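Local coordinates for uncharacterized ABC transporter solute-binding protein yclQ (Bacillus subtilis subsp. subtilis str. 168, PDB 3GFV) that binds iron-free and ferric petrobactin, and the precursor 3,4-dihydroxybenzoic acid, as the solute-binding component of the YclNOPQ ABC transporter for ferric-petrobactin uptake, at residues 47-56 with 139-149. Residues are numbered along the deposited sequence; the frame is centred on the assembly and turned at random.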
ATOM      1  N   THR A  47      -7.954  -3.258  -6.646  1.00 22.97           N
ATOM      2  CA  THR A  47      -9.247  -3.822  -6.261  1.00 21.43           C
ATOM      3  C   THR A  47     -10.176  -3.822  -7.477  1.00 22.85           C
ATOM      4  O   THR A  47     -10.793  -4.832  -7.773  1.00 22.09           O
ATOM      5  CB  THR A  47      -9.878  -3.090  -5.062  1.00 20.64           C
ATOM      6  OG1 THR A  47      -9.073  -3.316  -3.889  1.00 21.54           O
ATOM      7  CG2 THR A  47     -11.325  -3.591  -4.783  1.00 22.53           C
ATOM      8  N   LEU A  48     -10.248  -2.709  -8.201  1.00 22.73           N
ATOM      9  CA  LEU A  48     -11.049  -2.688  -9.420  1.00 26.59           C
ATOM     10  C   LEU A  48     -10.615  -3.811 -10.369  1.00 26.97           C
ATOM     11  O   LEU A  48     -11.451  -4.503 -10.957  1.00 26.58           O
ATOM     12  CB  LEU A  48     -10.937  -1.315 -10.088  1.00 21.83           C
ATOM     13  CG  LEU A  48     -11.582  -0.155  -9.336  1.00 26.93           C
ATOM     14  CD1 LEU A  48     -11.215   1.178 -10.003  1.00 24.71           C
ATOM     15  CD2 LEU A  48     -13.103  -0.321  -9.268  1.00 26.65           C
ATOM     16  N   ASP A  49      -9.304  -4.012 -10.504  1.00 27.14           N
ATOM     17  CA  ASP A  49      -8.789  -5.047 -11.392  1.00 24.66           C
ATOM     18  C   ASP A  49      -9.214  -6.443 -10.937  1.00 24.46           C
ATOM     19  O   ASP A  49      -9.636  -7.261 -11.751  1.00 29.50           O
ATOM     20  CB  ASP A  49      -7.264  -4.993 -11.493  1.00 27.20           C
ATOM     21  CG  ASP A  49      -6.711  -6.034 -12.455  1.00 30.95           C
ATOM     22  OD1 ASP A  49      -6.873  -5.851 -13.682  1.00 30.06           O
ATOM     23  OD2 ASP A  49      -6.126  -7.041 -11.985  1.00 33.96           O
ATOM     24  N   LYS A  50      -9.088  -6.711  -9.637  1.00 25.18           N
ATOM     25  CA  LYS A  50      -9.460  -8.013  -9.085  1.00 24.64           C
ATOM     26  C   LYS A  50     -10.944  -8.311  -9.337  1.00 31.24           C
ATOM     27  O   LYS A  50     -11.347  -9.465  -9.528  1.00 31.18           O
ATOM     28  CB  LYS A  50      -9.171  -8.041  -7.585  1.00 24.00           C
ATOM     29  CG  LYS A  50      -9.536  -9.352  -6.893  1.00 36.61           C
ATOM     30  CD  LYS A  50      -8.601 -10.471  -7.322  1.00 42.81           C
ATOM     31  CE  LYS A  50      -9.014 -11.817  -6.727  1.00 50.57           C
ATOM     32  NZ  LYS A  50      -8.391 -12.953  -7.477  1.00 54.69           N
ATOM     33  N   LEU A  51     -11.757  -7.263  -9.341  1.00 29.46           N
ATOM     34  CA  LEU A  51     -13.197  -7.415  -9.507  1.00 26.55           C
ATOM     35  C   LEU A  51     -13.583  -7.458 -10.986  1.00 33.34           C
ATOM     36  O   LEU A  51     -14.761  -7.518 -11.314  1.00 32.85           O
ATOM     37  CB  LEU A  51     -13.934  -6.273  -8.808  1.00 24.60           C
ATOM     38  CG  LEU A  51     -13.652  -6.183  -7.310  1.00 32.04           C
ATOM     39  CD1 LEU A  51     -14.321  -4.963  -6.712  1.00 33.43           C
ATOM     40  CD2 LEU A  51     -14.109  -7.447  -6.614  1.00 38.62           C
ATOM     41  N   GLY A  52     -12.586  -7.422 -11.867  1.00 28.23           N
ATOM     42  CA  GLY A  52     -12.831  -7.466 -13.299  1.00 28.41           C
ATOM     43  C   GLY A  52     -13.424  -6.180 -13.841  1.00 31.44           C
ATOM     44  O   GLY A  52     -14.258  -6.204 -14.740  1.00 32.02           O
ATOM     45  N   LEU A  53     -12.995  -5.042 -13.306  1.00 27.90           N
ATOM     46  CA  LEU A  53     -13.576  -3.765 -13.716  1.00 29.06           C
ATOM     47  C   LEU A  53     -12.606  -2.872 -14.487  1.00 28.54           C
ATOM     48  O   LEU A  53     -12.774  -1.658 -14.482  1.00 29.13           O
ATOM     49  CB  LEU A  53     -14.084  -2.995 -12.496  1.00 24.85           C
ATOM     50  CG  LEU A  53     -15.263  -3.650 -11.769  1.00 30.16           C
ATOM     51  CD1 LEU A  53     -15.426  -3.053 -10.389  1.00 30.76           C
ATOM     52  CD2 LEU A  53     -16.545  -3.488 -12.598  1.00 32.38           C
ATOM     53  N   ASP A  54     -11.614  -3.467 -15.150  1.00 27.56           N
ATOM     54  CA  ASP A  54     -10.606  -2.681 -15.894  1.00 27.38           C
ATOM     55  C   ASP A  54     -11.291  -1.731 -16.890  1.00 32.54           C
ATOM     56  O   ASP A  54     -10.836  -0.607 -17.138  1.00 30.44           O
ATOM     57  CB  ASP A  54      -9.669  -3.605 -16.696  1.00 35.82           C
ATOM     58  CG  ASP A  54      -8.706  -4.396 -15.828  1.00 39.64           C
ATOM     59  OD1 ASP A  54      -8.095  -5.357 -16.348  1.00 46.18           O
ATOM     60  OD2 ASP A  54      -8.556  -4.068 -14.642  1.00 35.68           O
ATOM     61  N   ASP A  55     -12.397  -2.198 -17.465  1.00 30.95           N
ATOM     62  CA  ASP A  55     -13.054  -1.473 -18.545  1.00 35.13           C
ATOM     63  C   ASP A  55     -13.584  -0.106 -18.140  1.00 36.03           C
ATOM     64  O   ASP A  55     -13.814   0.742 -19.001  1.00 35.63           O
ATOM     65  CB  ASP A  55     -14.203  -2.298 -19.136  1.00 41.33           C
ATOM     66  CG  ASP A  55     -13.713  -3.452 -19.973  1.00 56.20           C
ATOM     67  OD1 ASP A  55     -12.510  -3.464 -20.322  1.00 58.56           O
ATOM     68  OD2 ASP A  55     -14.530  -4.348 -20.282  1.00 65.08           O
ATOM     69  N   ILE A  56     -13.793   0.113 -16.847  1.00 24.85           N
ATOM     70  CA  ILE A  56     -14.386   1.381 -16.429  1.00 24.62           C
ATOM     71  C   ILE A  56     -13.348   2.358 -15.858  1.00 23.38           C
ATOM     72  O   ILE A  56     -13.686   3.430 -15.355  1.00 27.51           O
ATOM     73  CB  ILE A  56     -15.633   1.186 -15.518  1.00 28.40           C
ATOM     74  CG1 ILE A  56     -15.303   0.311 -14.299  1.00 26.87           C
ATOM     75  CG2 ILE A  56     -16.776   0.555 -16.316  1.00 31.61           C
ATOM     76  CD1 ILE A  56     -14.341   0.997 -13.295  1.00 24.51           C
ATOM     77  N   ILE A 139     -16.023   0.061  -2.694  1.00 25.69           N
ATOM     78  CA  ILE A 139     -15.907  -0.293  -4.104  1.00 23.79           C
ATOM     79  C   ILE A 139     -16.945  -1.353  -4.491  1.00 28.88           C
ATOM     80  O   ILE A 139     -17.611  -1.249  -5.525  1.00 28.87           O
ATOM     81  CB  ILE A 139     -14.469  -0.725  -4.449  1.00 24.12           C
ATOM     82  CG1 ILE A 139     -13.543   0.487  -4.313  1.00 24.99           C
ATOM     83  CG2 ILE A 139     -14.401  -1.293  -5.852  1.00 23.95           C
ATOM     84  CD1 ILE A 139     -12.058   0.184  -4.526  1.00 22.15           C
ATOM     85  N   GLY A 140     -17.107  -2.363  -3.644  1.00 27.09           N
ATOM     86  CA  GLY A 140     -18.144  -3.359  -3.873  1.00 26.58           C
ATOM     87  C   GLY A 140     -19.529  -2.764  -4.051  1.00 29.20           C
ATOM     88  O   GLY A 140     -20.294  -3.168  -4.939  1.00 28.19           O
ATOM     89  N   LYS A 141     -19.867  -1.807  -3.195  1.00 26.97           N
ATOM     90  CA  LYS A 141     -21.197  -1.195  -3.245  1.00 30.37           C
ATOM     91  C   LYS A 141     -21.391  -0.369  -4.507  1.00 30.08           C
ATOM     92  O   LYS A 141     -22.460  -0.431  -5.143  1.00 27.95           O
ATOM     93  CB  LYS A 141     -21.448  -0.329  -2.008  1.00 33.16           C
ATOM     94  CG  LYS A 141     -21.767  -1.125  -0.745  1.00 40.85           C
ATOM     95  CD  LYS A 141     -21.639  -0.239   0.495  1.00 57.56           C
ATOM     96  CE  LYS A 141     -21.975  -0.995   1.779  1.00 67.75           C
ATOM     97  NZ  LYS A 141     -21.172  -2.241   1.960  1.00 70.34           N
ATOM     98  N   ILE A 142     -20.371   0.403  -4.876  1.00 28.35           N
ATOM     99  CA  ILE A 142     -20.468   1.261  -6.058  1.00 25.82           C
ATOM    100  C   ILE A 142     -20.668   0.460  -7.348  1.00 29.52           C
ATOM    101  O   ILE A 142     -21.445   0.854  -8.228  1.00 30.62           O
ATOM    102  CB  ILE A 142     -19.222   2.177  -6.207  1.00 23.92           C
ATOM    103  CG1 ILE A 142     -19.211   3.219  -5.088  1.00 26.57           C
ATOM    104  CG2 ILE A 142     -19.220   2.853  -7.582  1.00 22.79           C
ATOM    105  CD1 ILE A 142     -17.844   3.848  -4.819  1.00 25.23           C
ATOM    106  N   PHE A 143     -19.975  -0.669  -7.458  1.00 29.45           N
ATOM    107  CA  PHE A 143     -19.992  -1.476  -8.688  1.00 33.88           C
ATOM    108  C   PHE A 143     -20.797  -2.768  -8.628  1.00 33.88           C
ATOM    109  O   PHE A 143     -20.656  -3.636  -9.496  1.00 34.39           O
ATOM    110  CB  PHE A 143     -18.549  -1.780  -9.109  1.00 30.03           C
ATOM    111  CG  PHE A 143     -17.744  -0.551  -9.391  1.00 28.03           C
ATOM    112  CD1 PHE A 143     -17.763   0.026 -10.656  1.00 28.74           C
ATOM    113  CD2 PHE A 143     -16.971   0.043  -8.395  1.00 24.48           C
ATOM    114  CE1 PHE A 143     -17.018   1.171 -10.923  1.00 24.42           C
ATOM    115  CE2 PHE A 143     -16.227   1.189  -8.660  1.00 30.31           C
ATOM    116  CZ  PHE A 143     -16.261   1.755  -9.932  1.00 28.41           C
ATOM    117  N   ASP A 144     -21.652  -2.897  -7.616  1.00 29.19           N
ATOM    118  CA  ASP A 144     -22.489  -4.072  -7.465  1.00 29.54           C
ATOM    119  C   ASP A 144     -21.667  -5.353  -7.417  1.00 33.94           C
ATOM    120  O   ASP A 144     -21.984  -6.328  -8.109  1.00 35.91           O
ATOM    121  CB  ASP A 144     -23.489  -4.139  -8.641  1.00 39.24           C
ATOM    122  CG  ASP A 144     -24.914  -4.311  -8.185  1.00 61.10           C
ATOM    123  OD1 ASP A 144     -25.201  -4.041  -6.999  1.00 66.33           O
ATOM    124  OD2 ASP A 144     -25.757  -4.702  -9.025  1.00 67.59           O
ATOM    125  N   LYS A 145     -20.619  -5.351  -6.588  1.00 25.83           N
ATOM    126  CA  LYS A 145     -19.740  -6.502  -6.418  1.00 30.68           C
ATOM    127  C   LYS A 145     -19.603  -6.824  -4.934  1.00 30.13           C
ATOM    128  O   LYS A 145     -18.545  -7.290  -4.469  1.00 31.94           O
ATOM    129  CB  LYS A 145     -18.352  -6.180  -6.977  1.00 34.02           C
ATOM    130  CG  LYS A 145     -18.316  -5.924  -8.474  1.00 37.53           C
ATOM    131  CD  LYS A 145     -18.346  -7.224  -9.242  1.00 36.78           C
ATOM    132  CE  LYS A 145     -18.209  -6.968 -10.739  1.00 48.36           C
ATOM    133  NZ  LYS A 145     -17.773  -8.202 -11.458  1.00 54.97           N
ATOM    134  N   GLU A 146     -20.662  -6.553  -4.184  1.00 33.23           N
ATOM    135  CA  GLU A 146     -20.619  -6.718  -2.732  1.00 36.14           C
ATOM    136  C   GLU A 146     -20.285  -8.151  -2.314  1.00 34.90           C
ATOM    137  O   GLU A 146     -19.469  -8.363  -1.416  1.00 35.49           O
ATOM    138  CB  GLU A 146     -21.932  -6.232  -2.100  1.00 41.73           C
ATOM    139  CG  GLU A 146     -22.130  -4.725  -2.281  1.00 39.62           C
ATOM    140  CD  GLU A 146     -23.536  -4.247  -1.970  1.00 50.28           C
ATOM    141  OE1 GLU A 146     -24.278  -3.946  -2.927  1.00 51.54           O
ATOM    142  OE2 GLU A 146     -23.898  -4.170  -0.776  1.00 55.20           O
ATOM    143  N   ASP A 147     -20.878  -9.139  -2.973  1.00 33.25           N
ATOM    144  CA  ASP A 147     -20.588 -10.522  -2.605  1.00 37.56           C
ATOM    145  C   ASP A 147     -19.152 -10.933  -2.934  1.00 33.12           C
ATOM    146  O   ASP A 147     -18.500 -11.613  -2.147  1.00 32.61           O
ATOM    147  CB  ASP A 147     -21.577 -11.487  -3.245  1.00 45.00           C
ATOM    148  CG  ASP A 147     -22.968 -11.331  -2.689  1.00 57.34           C
ATOM    149  OD1 ASP A 147     -23.092 -10.863  -1.533  1.00 55.77           O
ATOM    150  OD2 ASP A 147     -23.931 -11.679  -3.405  1.00 65.27           O
ATOM    151  N   LYS A 148     -18.669 -10.557  -4.110  1.00 32.31           N
ATOM    152  CA  LYS A 148     -17.281 -10.838  -4.464  1.00 28.67           C
ATOM    153  C   LYS A 148     -16.335 -10.211  -3.449  1.00 28.56           C
ATOM    154  O   LYS A 148     -15.380 -10.852  -3.000  1.00 29.73           O
ATOM    155  CB  LYS A 148     -16.987 -10.314  -5.870  1.00 33.07           C
ATOM    156  CG  LYS A 148     -15.559 -10.491  -6.326  1.00 36.47           C
ATOM    157  CD  LYS A 148     -15.188 -11.928  -6.569  1.00 37.90           C
ATOM    158  CE  LYS A 148     -13.878 -12.013  -7.322  1.00 44.98           C
ATOM    159  NZ  LYS A 148     -13.345 -13.391  -7.284  1.00 41.22           N
ATOM    160  N   VAL A 149     -16.591  -8.963  -3.072  1.00 26.93           N
ATOM    161  CA  VAL A 149     -15.715  -8.320  -2.090  1.00 29.87           C
ATOM    162  C   VAL A 149     -15.766  -9.056  -0.754  1.00 26.88           C
ATOM    163  O   VAL A 149     -14.732  -9.296  -0.130  1.00 29.09           O
ATOM    164  CB  VAL A 149     -16.046  -6.836  -1.898  1.00 28.26           C
ATOM    165  CG1 VAL A 149     -15.305  -6.273  -0.689  1.00 27.77           C
ATOM    166  CG2 VAL A 149     -15.672  -6.039  -3.165  1.00 25.54           C
TER
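On the turn that ends helix 42-50, Leu-53 packs on Phe-143, while the carbonyl of Leu-51 takes the amine of Lys-145; both partners lie in the turn between helices 128-142 and 146-170. In this periplasmic binding protein fold, helix 146-170 is the long helix leading from the lobe built on the five-stranded parallel sheet to the other sheet, so the contact ties its first turn to that lobe. The apolar side chains form two groups, linked through Leu-48 CD2, which touches both Phe-143 and Ile-139 CG2. Around the Phe-143 ring, three methyl groups approach obliquely: Leu-53 CD1 is 3.6 Å from Phe-143 CG, Leu-48 CD2 lies 3.5 Å from Phe-143 CE2, and Ile-56 CD1 reaches CE1. Ile-56 and Phe-143 approach each other from opposite directions; Ile-56 CG1 sits between the backbone N and carbonyl carbon (chi1 55°), which helps direct its CD1 to the CE1/CZ side of the ring. Ile-142 CG2 lies over one face, displaced toward the ring's rim, and Val-37 of strand 37-39 also touches Phe-143. The second group surrounds Leu-51, both of whose methyls touch Val-149 CG2. CD1 also meets Ile-139 CG2 at 3.8 Å, while CD2 presses tightly on Lys-148 CG at 3.4 Å, the two side chains running past each other in opposite directions. Ile-139 CD1 extends this layer to Thr-47 CG2, leaving Thr-47 OG1 to bond the backbone N of Leu-281. The polar contacts involve two lysines. Lys-148 lends its aliphatic part to Leu-51, and its NZ forms a salt bridge with Glu-152. Gly-52, with positive phi, completes a Schellman motif that closes helix 42-50. Just before it, Leu-51 O accepts a hydrogen bond from Lys-145, whose chain bends at chi2 (-79°); Lys-145 NZ stands 3.1 Å from Leu-51 O, at a C=O...N angle of 164°.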